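Local atomic coordinates of uncharacterized protein MJ0327 (Methanocaldococcus jannaschii DSM 2661, PDB entry 2QTD), a protein that is of unknown function but, having a ribonuclease H-like fold, may bind or carry an iron-molybdenum cofactor, as dinitrogenase cofactor proteins do. Residues M2-D14 against C23-E35. Numbering follows the deposited sequence. Where two conformers were deposited one is given.
Sequences MINMKVAISMDVD and CKYFLIVRIDDNE
Met-11, a selenomethionine, lays its CB over one face of the Tyr-25 ring, a CH-pi contact 3.6 Å from the ring centroid and displaced toward the rim on the hydroxyl side. With chi1 at 69°, Tyr-25 CG is wedged between the two backbone arms, which brings the ring over Met-11; Met-11 CG reaches Leu-27 CB at 3.7 Å. A leucine in place of Tyr-25 would probably leave Met-11 CB without its flat platform and open a gap beside it. A classic beta bulge sets Lys-24 and Tyr-25 opposite the single residue Met-11, whose O takes Tyr-25 N at 3.1 Å and, weakly, Lys-24 N. Beyond it the antiparallel strands pair regularly: on the sheet face of Met-11 and Tyr-25, Val-29 CG2 meets Val-7 CB at 3.7 Å, and Ile-31 reaches Val-7 with CD1 and Ile-3 with CG2. On the opposite face of the sheet Ala-8 CB meets Ile-28 CD1, and Lys-6 CB lies over one face of the Arg-30 guanidinium, toward its rim, while Lys-6 NZ forms a salt bridge with Glu-55. Asn-34 OD1, in a type I' turn, accepts Ile-3 N from above the side-chain carbonyl plane. This pair lies between strands 35-43 and 59-62, with helix 87-95 against Ile-3, Val-7 and Ile-9.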
HETATM    1  N   MSE A   2       5.887  18.763   3.484  1.00 48.27           N
HETATM    2  CA  MSE A   2       4.967  17.873   4.255  1.00 49.66           C
HETATM    3  C   MSE A   2       4.183  16.959   3.322  1.00 45.62           C
HETATM    4  O   MSE A   2       3.765  17.390   2.243  1.00 45.43           O
HETATM    5  CB  MSE A   2       3.958  18.704   5.021  1.00 51.11           C
HETATM    6  CG  MSE A   2       4.522  19.919   5.717  1.00 53.08           C
HETATM    7 SE   MSE A   2       3.145  20.450   6.953  0.75 57.07          SE
HETATM    8  CE  MSE A   2       3.413  19.117   8.419  1.00 49.23           C
ATOM      9  N   ILE A   3       3.959  15.710   3.731  1.00 39.70           N
ATOM     10  CA  ILE A   3       3.230  14.800   2.859  1.00 37.10           C
ATOM     11  C   ILE A   3       1.694  14.883   3.072  1.00 31.88           C
ATOM     12  O   ILE A   3       1.207  14.878   4.230  1.00 31.10           O
ATOM     13  CB  ILE A   3       3.844  13.335   2.810  1.00 37.11           C
ATOM     14  CG1 ILE A   3       3.426  12.422   3.942  1.00 43.33           C
ATOM     15  CG2 ILE A   3       5.389  13.385   2.727  1.00 42.50           C
ATOM     16  CD1 ILE A   3       3.552  10.934   3.541  1.00 32.60           C
ATOM     17  N   ASN A   4       1.007  15.033   1.938  1.00 30.12           N
ATOM     18  CA  ASN A   4      -0.433  14.930   1.797  0.50 30.33           C
ATOM     19  C   ASN A   4      -0.766  13.815   0.777  1.00 29.96           C
ATOM     20  O   ASN A   4      -0.832  14.132  -0.440  1.00 30.78           O
ATOM     21  CB  ASN A   4      -0.950  16.275   1.269  0.50 31.24           C
ATOM     22  CG  ASN A   4      -0.610  17.438   2.193  0.50 32.04           C
ATOM     23  OD1 ASN A   4       0.222  18.298   1.873  0.50 35.61           O
ATOM     24  ND2 ASN A   4      -1.269  17.479   3.329  0.50 26.87           N
HETATM   25  N   MSE A   5      -0.951  12.554   1.209  1.00 27.48           N
HETATM   26  CA  MSE A   5      -1.048  11.408   0.288  0.50 27.02           C
HETATM   27  C   MSE A   5      -2.031  10.342   0.749  1.00 25.29           C
HETATM   28  O   MSE A   5      -2.299  10.218   1.926  1.00 24.37           O
HETATM   29  CB  MSE A   5       0.330  10.747   0.165  0.50 28.04           C
HETATM   30  CG  MSE A   5       1.394  11.589  -0.550  0.50 25.15           C
HETATM   31 SE   MSE A   5       3.020  10.548  -0.579  0.37 28.52          SE
HETATM   32  CE  MSE A   5       2.804   9.552  -2.232  0.50 22.28           C
ATOM     33  N   LYS A   6      -2.506   9.539  -0.200  1.00 23.59           N
ATOM     34  CA  LYS A   6      -3.298   8.358   0.075  1.00 20.81           C
ATOM     35  C   LYS A   6      -2.402   7.136  -0.258  1.00 16.07           C
ATOM     36  O   LYS A   6      -1.814   7.087  -1.328  1.00 18.40           O
ATOM     37  CB  LYS A   6      -4.557   8.356  -0.806  1.00 18.40           C
ATOM     38  CG  LYS A   6      -5.508   7.220  -0.563  1.00 26.49           C
ATOM     39  CD  LYS A   6      -6.664   7.161  -1.566  1.00 25.62           C
ATOM     40  CE  LYS A   6      -7.524   8.398  -1.572  1.00 31.31           C
ATOM     41  NZ  LYS A   6      -8.851   8.173  -2.253  1.00 26.17           N
ATOM     42  N   VAL A   7      -2.298   6.210   0.695  1.00 15.73           N
ATOM     43  CA  VAL A   7      -1.400   5.053   0.559  1.00 17.37           C
ATOM     44  C   VAL A   7      -2.207   3.788   0.771  1.00 17.00           C
ATOM     45  O   VAL A   7      -2.975   3.674   1.739  1.00 16.41           O
ATOM     46  CB  VAL A   7      -0.235   5.095   1.560  1.00 17.55           C
ATOM     47  CG1 VAL A   7       0.731   3.911   1.308  1.00 18.36           C
ATOM     48  CG2 VAL A   7       0.503   6.495   1.524  1.00 16.84           C
ATOM     49  N   ALA A   8      -2.073   2.862  -0.153  1.00 16.86           N
ATOM     50  CA  ALA A   8      -2.663   1.490   0.035  1.00 17.93           C
ATOM     51  C   ALA A   8      -1.629   0.464   0.559  1.00 21.57           C
ATOM     52  O   ALA A   8      -0.544   0.316   0.008  1.00 21.13           O
ATOM     53  CB  ALA A   8      -3.327   1.021  -1.262  1.00 20.31           C
ATOM     54  N   ILE A   9      -1.995  -0.236   1.616  1.00 20.88           N
ATOM     55  CA  ILE A   9      -1.126  -1.258   2.260  1.00 20.13           C
ATOM     56  C   ILE A   9      -1.770  -2.614   2.179  1.00 19.61           C
ATOM     57  O   ILE A   9      -2.926  -2.799   2.616  1.00 20.49           O
ATOM     58  CB  ILE A   9      -0.825  -0.905   3.733  1.00 22.88           C
ATOM     59  CG1 ILE A   9      -0.418   0.577   3.812  1.00 23.84           C
ATOM     60  CG2 ILE A   9       0.222  -1.926   4.312  1.00 22.41           C
ATOM     61  CD1 ILE A   9      -0.059   1.117   5.129  1.00 25.89           C
ATOM     62  N   SER A  10      -1.006  -3.605   1.705  1.00 17.48           N
ATOM     63  CA  SER A  10      -1.536  -4.967   1.563  1.00 17.02           C
ATOM     64  C   SER A  10      -1.506  -5.649   2.937  1.00 18.64           C
ATOM     65  O   SER A  10      -0.446  -5.883   3.492  1.00 19.78           O
ATOM     66  CB  SER A  10      -0.669  -5.684   0.554  1.00 19.44           C
ATOM     67  OG  SER A  10       0.673  -5.755   0.994  1.00 20.59           O
HETATM   68  N   MSE A  11      -2.690  -5.958   3.466  1.00 18.88           N
HETATM   69  CA  MSE A  11      -2.845  -6.438   4.850  1.00 20.34           C
HETATM   70  C   MSE A  11      -3.429  -7.848   4.998  1.00 21.92           C
HETATM   71  O   MSE A  11      -4.379  -8.248   4.318  1.00 19.52           O
HETATM   72  CB  MSE A  11      -3.726  -5.473   5.666  1.00 21.98           C
HETATM   73  CG  MSE A  11      -3.117  -4.086   5.877  1.00 20.97           C
HETATM   74 SE   MSE A  11      -1.515  -4.189   6.984  0.75 21.34          SE
HETATM   75  CE  MSE A  11      -2.185  -5.072   8.651  1.00 18.21           C
ATOM     76  N   ASP A  12      -2.845  -8.612   5.923  1.00 18.16           N
ATOM     77  CA  ASP A  12      -3.533  -9.777   6.534  1.00 20.10           C
ATOM     78  C   ASP A  12      -4.149  -9.304   7.858  1.00 20.85           C
ATOM     79  O   ASP A  12      -3.923  -8.177   8.287  1.00 20.17           O
ATOM     80  CB  ASP A  12      -2.560 -10.924   6.786  1.00 21.63           C
ATOM     81  CG  ASP A  12      -2.165 -11.663   5.515  1.00 26.86           C
ATOM     82  OD1 ASP A  12      -2.801 -11.515   4.446  1.00 22.88           O
ATOM     83  OD2 ASP A  12      -1.220 -12.439   5.607  1.00 25.99           O
ATOM     84  N   VAL A  13      -4.927 -10.149   8.517  1.00 19.78           N
ATOM     85  CA  VAL A  13      -5.609  -9.683   9.734  1.00 24.60           C
ATOM     86  C   VAL A  13      -4.623  -9.278  10.826  1.00 24.52           C
ATOM     87  O   VAL A  13      -4.893  -8.324  11.535  1.00 26.55           O
ATOM     88  CB  VAL A  13      -6.691 -10.679  10.292  1.00 23.96           C
ATOM     89  CG1 VAL A  13      -7.754 -10.926   9.251  1.00 26.61           C
ATOM     90  CG2 VAL A  13      -6.080 -12.000  10.808  1.00 23.98           C
ATOM     91  N   ASP A  14      -3.466  -9.946  10.882  1.00 25.35           N
ATOM     92  CA  ASP A  14      -2.467  -9.785  11.958  1.00 25.47           C
ATOM     93  C   ASP A  14      -1.173  -9.039  11.586  1.00 26.22           C
ATOM     94  O   ASP A  14      -0.384  -8.716  12.470  1.00 27.04           O
ATOM     95  CB  ASP A  14      -2.141 -11.162  12.598  1.00 24.48           C
ATOM     96  CG  ASP A  14      -1.813 -12.278  11.565  1.00 30.07           C
ATOM     97  OD1 ASP A  14      -2.030 -12.084  10.344  1.00 30.98           O
ATOM     98  OD2 ASP A  14      -1.387 -13.379  11.987  1.00 35.95           O
ATOM     99  N   CYS A  23      -3.115 -10.814  -0.028  1.00 20.33           N
ATOM    100  CA  CYS A  23      -3.657 -10.142   1.160  1.00 17.97           C
ATOM    101  C   CYS A  23      -5.149 -10.405   1.386  1.00 18.43           C
ATOM    102  O   CYS A  23      -5.892 -10.788   0.466  1.00 15.19           O
ATOM    103  CB  CYS A  23      -3.356  -8.653   1.163  1.00 18.49           C
ATOM    104  SG  CYS A  23      -4.156  -7.642  -0.063  1.00 19.61           S
ATOM    105  N   LYS A  24      -5.551 -10.286   2.638  1.00 17.74           N
ATOM    106  CA  LYS A  24      -6.995 -10.313   2.969  1.00 18.60           C
ATOM    107  C   LYS A  24      -7.676  -9.037   2.544  1.00 19.52           C
ATOM    108  O   LYS A  24      -8.796  -9.054   2.006  1.00 19.28           O
ATOM    109  CB  LYS A  24      -7.186 -10.617   4.472  1.00 18.41           C
ATOM    110  CG  LYS A  24      -8.642 -10.616   4.972  1.00 18.46           C
ATOM    111  CD  LYS A  24      -9.465 -11.762   4.334  1.00 17.37           C
ATOM    112  CE  LYS A  24     -10.995 -11.632   4.576  1.00 15.87           C
ATOM    113  NZ  LYS A  24     -11.705 -12.843   4.055  1.00 16.76           N
ATOM    114  N   TYR A  25      -7.004  -7.901   2.771  1.00 18.60           N
ATOM    115  CA  TYR A  25      -7.574  -6.576   2.459  1.00 19.86           C
ATOM    116  C   TYR A  25      -6.472  -5.577   2.218  1.00 21.20           C
ATOM    117  O   TYR A  25      -5.321  -5.836   2.599  1.00 18.15           O
ATOM    118  CB  TYR A  25      -8.532  -6.064   3.556  1.00 20.01           C
ATOM    119  CG  TYR A  25      -7.866  -5.690   4.872  1.00 19.77           C
ATOM    120  CD1 TYR A  25      -7.554  -6.659   5.792  1.00 18.43           C
ATOM    121  CD2 TYR A  25      -7.585  -4.378   5.216  1.00 18.92           C
ATOM    122  CE1 TYR A  25      -6.944  -6.337   7.026  1.00 20.37           C
ATOM    123  CE2 TYR A  25      -6.969  -4.056   6.447  1.00 21.46           C
ATOM    124  CZ  TYR A  25      -6.664  -5.034   7.335  1.00 23.11           C
ATOM    125  OH  TYR A  25      -6.074  -4.766   8.552  1.00 23.75           O
ATOM    126  N   PHE A  26      -6.837  -4.469   1.548  1.00 18.91           N
ATOM    127  CA  PHE A  26      -6.031  -3.271   1.360  1.00 19.34           C
ATOM    128  C   PHE A  26      -6.492  -2.270   2.396  1.00 18.80           C
ATOM    129  O   PHE A  26      -7.715  -2.006   2.549  1.00 18.56           O
ATOM    130  CB  PHE A  26      -6.199  -2.683  -0.033  1.00 22.77           C
ATOM    131  CG  PHE A  26      -5.982  -3.679  -1.124  1.00 24.52           C
ATOM    132  CD1 PHE A  26      -4.692  -4.101  -1.415  1.00 24.75           C
ATOM    133  CD2 PHE A  26      -7.044  -4.165  -1.851  1.00 28.36           C
ATOM    134  CE1 PHE A  26      -4.486  -5.041  -2.437  1.00 27.87           C
ATOM    135  CE2 PHE A  26      -6.845  -5.094  -2.885  1.00 33.16           C
ATOM    136  CZ  PHE A  26      -5.572  -5.524  -3.162  1.00 26.88           C
ATOM    137  N   LEU A  27      -5.544  -1.817   3.211  1.00 17.25           N
ATOM    138  CA  LEU A  27      -5.750  -0.689   4.109  1.00 17.67           C
ATOM    139  C   LEU A  27      -5.447   0.617   3.353  1.00 21.26           C
ATOM    140  O   LEU A  27      -4.299   0.848   2.922  1.00 19.57           O
ATOM    141  CB  LEU A  27      -4.897  -0.843   5.364  1.00 18.12           C
ATOM    142  CG  LEU A  27      -5.007   0.284   6.428  1.00 19.88           C
ATOM    143  CD1 LEU A  27      -6.409   0.274   7.056  1.00 22.07           C
ATOM    144  CD2 LEU A  27      -3.987   0.058   7.506  1.00 21.53           C
ATOM    145  N   ILE A  28      -6.466   1.484   3.207  1.00 19.32           N
ATOM    146  CA  ILE A  28      -6.303   2.769   2.539  1.00 19.74           C
ATOM    147  C   ILE A  28      -6.109   3.825   3.637  1.00 20.17           C
ATOM    148  O   ILE A  28      -6.997   4.062   4.457  1.00 22.10           O
ATOM    149  CB  ILE A  28      -7.483   3.108   1.605  1.00 19.45           C
ATOM    150  CG1 ILE A  28      -7.860   1.975   0.650  1.00 22.31           C
ATOM    151  CG2 ILE A  28      -7.220   4.375   0.835  1.00 19.44           C
ATOM    152  CD1 ILE A  28      -6.722   1.417  -0.167  1.00 19.29           C
ATOM    153  N   VAL A  29      -4.920   4.415   3.667  1.00 20.00           N
ATOM    154  CA  VAL A  29      -4.608   5.428   4.669  0.50 20.18           C
ATOM    155  C   VAL A  29      -4.415   6.772   4.013  1.00 21.16           C
ATOM    156  O   VAL A  29      -3.703   6.911   3.020  1.00 20.45           O
ATOM    157  CB  VAL A  29      -3.401   5.070   5.571  0.50 21.26           C
ATOM    158  CG1 VAL A  29      -3.682   3.838   6.417  0.50 21.70           C
ATOM    159  CG2 VAL A  29      -2.144   4.885   4.775  0.50 24.00           C
ATOM    160  N   ARG A  30      -5.079   7.780   4.591  1.00 19.78           N
ATOM    161  CA  ARG A  30      -4.905   9.177   4.190  1.00 19.19           C
ATOM    162  C   ARG A  30      -3.946   9.787   5.192  1.00 21.09           C
ATOM    163  O   ARG A  30      -4.219   9.768   6.387  1.00 23.41           O
ATOM    164  CB  ARG A  30      -6.217   9.973   4.203  1.00 20.91           C
ATOM    165  CG  ARG A  30      -6.111  11.485   4.245  1.00 28.09           C
ATOM    166  CD  ARG A  30      -5.409  12.053   3.068  1.00 42.79           C
ATOM    167  NE  ARG A  30      -6.111  11.748   1.826  1.00 49.04           N
ATOM    168  CZ  ARG A  30      -5.695  12.126   0.612  1.00 54.71           C
ATOM    169  NH1 ARG A  30      -4.590  12.860   0.461  1.00 54.36           N
ATOM    170  NH2 ARG A  30      -6.418  11.788  -0.461  1.00 57.08           N
ATOM    171  N   ILE A  31      -2.847  10.337   4.687  1.00 23.05           N
ATOM    172  CA  ILE A  31      -1.808  10.972   5.496  1.00 25.35           C
ATOM    173  C   ILE A  31      -1.865  12.438   5.150  1.00 25.44           C
ATOM    174  O   ILE A  31      -1.926  12.793   3.971  1.00 26.87           O
ATOM    175  CB  ILE A  31      -0.415  10.439   5.180  1.00 23.93           C
ATOM    176  CG1 ILE A  31      -0.273   8.967   5.618  1.00 25.68           C
ATOM    177  CG2 ILE A  31       0.668  11.403   5.850  1.00 23.46           C
ATOM    178  CD1 ILE A  31       0.774   8.114   4.785  1.00 27.08           C
ATOM    179  N   ASP A  32      -1.911  13.302   6.161  1.00 29.42           N
ATOM    180  CA  ASP A  32      -2.055  14.717   5.927  1.00 29.88           C
ATOM    181  C   ASP A  32      -1.267  15.454   6.958  1.00 30.80           C
ATOM    182  O   ASP A  32      -1.236  15.028   8.117  1.00 30.11           O
ATOM    183  CB  ASP A  32      -3.503  15.143   6.043  1.00 34.16           C
ATOM    184  CG  ASP A  32      -3.871  16.174   5.037  1.00 40.03           C
ATOM    185  OD1 ASP A  32      -3.013  17.039   4.726  1.00 38.45           O
ATOM    186  OD2 ASP A  32      -5.011  16.070   4.518  1.00 58.04           O
ATOM    187  N   ASP A  33      -0.598  16.512   6.510  1.00 27.17           N
ATOM    188  CA  ASP A  33       0.376  17.224   7.311  1.00 30.33           C
ATOM    189  C   ASP A  33       1.217  16.239   8.121  1.00 31.50           C
ATOM    190  O   ASP A  33       1.319  16.362   9.341  1.00 29.31           O
ATOM    191  CB  ASP A  33      -0.372  18.238   8.193  1.00 30.82           C
ATOM    192  CG  ASP A  33      -0.932  19.412   7.393  1.00 37.50           C
ATOM    193  OD1 ASP A  33      -0.211  19.947   6.509  1.00 45.28           O
ATOM    194  OD2 ASP A  33      -2.084  19.813   7.668  1.00 42.75           O
ATOM    195  N   ASN A  34       1.757  15.233   7.410  1.00 29.06           N
ATOM    196  CA  ASN A  34       2.547  14.129   7.988  1.00 29.61           C
ATOM    197  C   ASN A  34       1.888  13.280   9.105  1.00 27.70           C
ATOM    198  O   ASN A  34       2.592  12.686   9.914  1.00 25.86           O
ATOM    199  CB  ASN A  34       3.912  14.681   8.476  1.00 29.95           C
ATOM    200  CG  ASN A  34       4.730  15.310   7.349  1.00 28.21           C
ATOM    201  OD1 ASN A  34       4.823  14.750   6.256  1.00 29.02           O
ATOM    202  ND2 ASN A  34       5.338  16.471   7.620  1.00 27.17           N
ATOM    203  N   GLU A  35       0.548  13.221   9.146  1.00 28.88           N
ATOM    204  CA  GLU A  35      -0.183  12.453  10.152  1.00 27.81           C
ATOM    205  C   GLU A  35      -1.213  11.592   9.452  1.00 25.46           C
ATOM    206  O   GLU A  35      -1.821  12.081   8.516  1.00 29.70           O
ATOM    207  CB  GLU A  35      -0.906  13.395  11.102  1.00 29.15           C
ATOM    208  CG  GLU A  35      -1.630  12.674  12.237  1.00 26.37           C
ATOM    209  CD  GLU A  35      -1.999  13.581  13.362  1.00 28.60           C
ATOM    210  OE1 GLU A  35      -2.965  14.351  13.206  1.00 24.78           O
ATOM    211  OE2 GLU A  35      -1.312  13.515  14.400  1.00 36.19           O
TER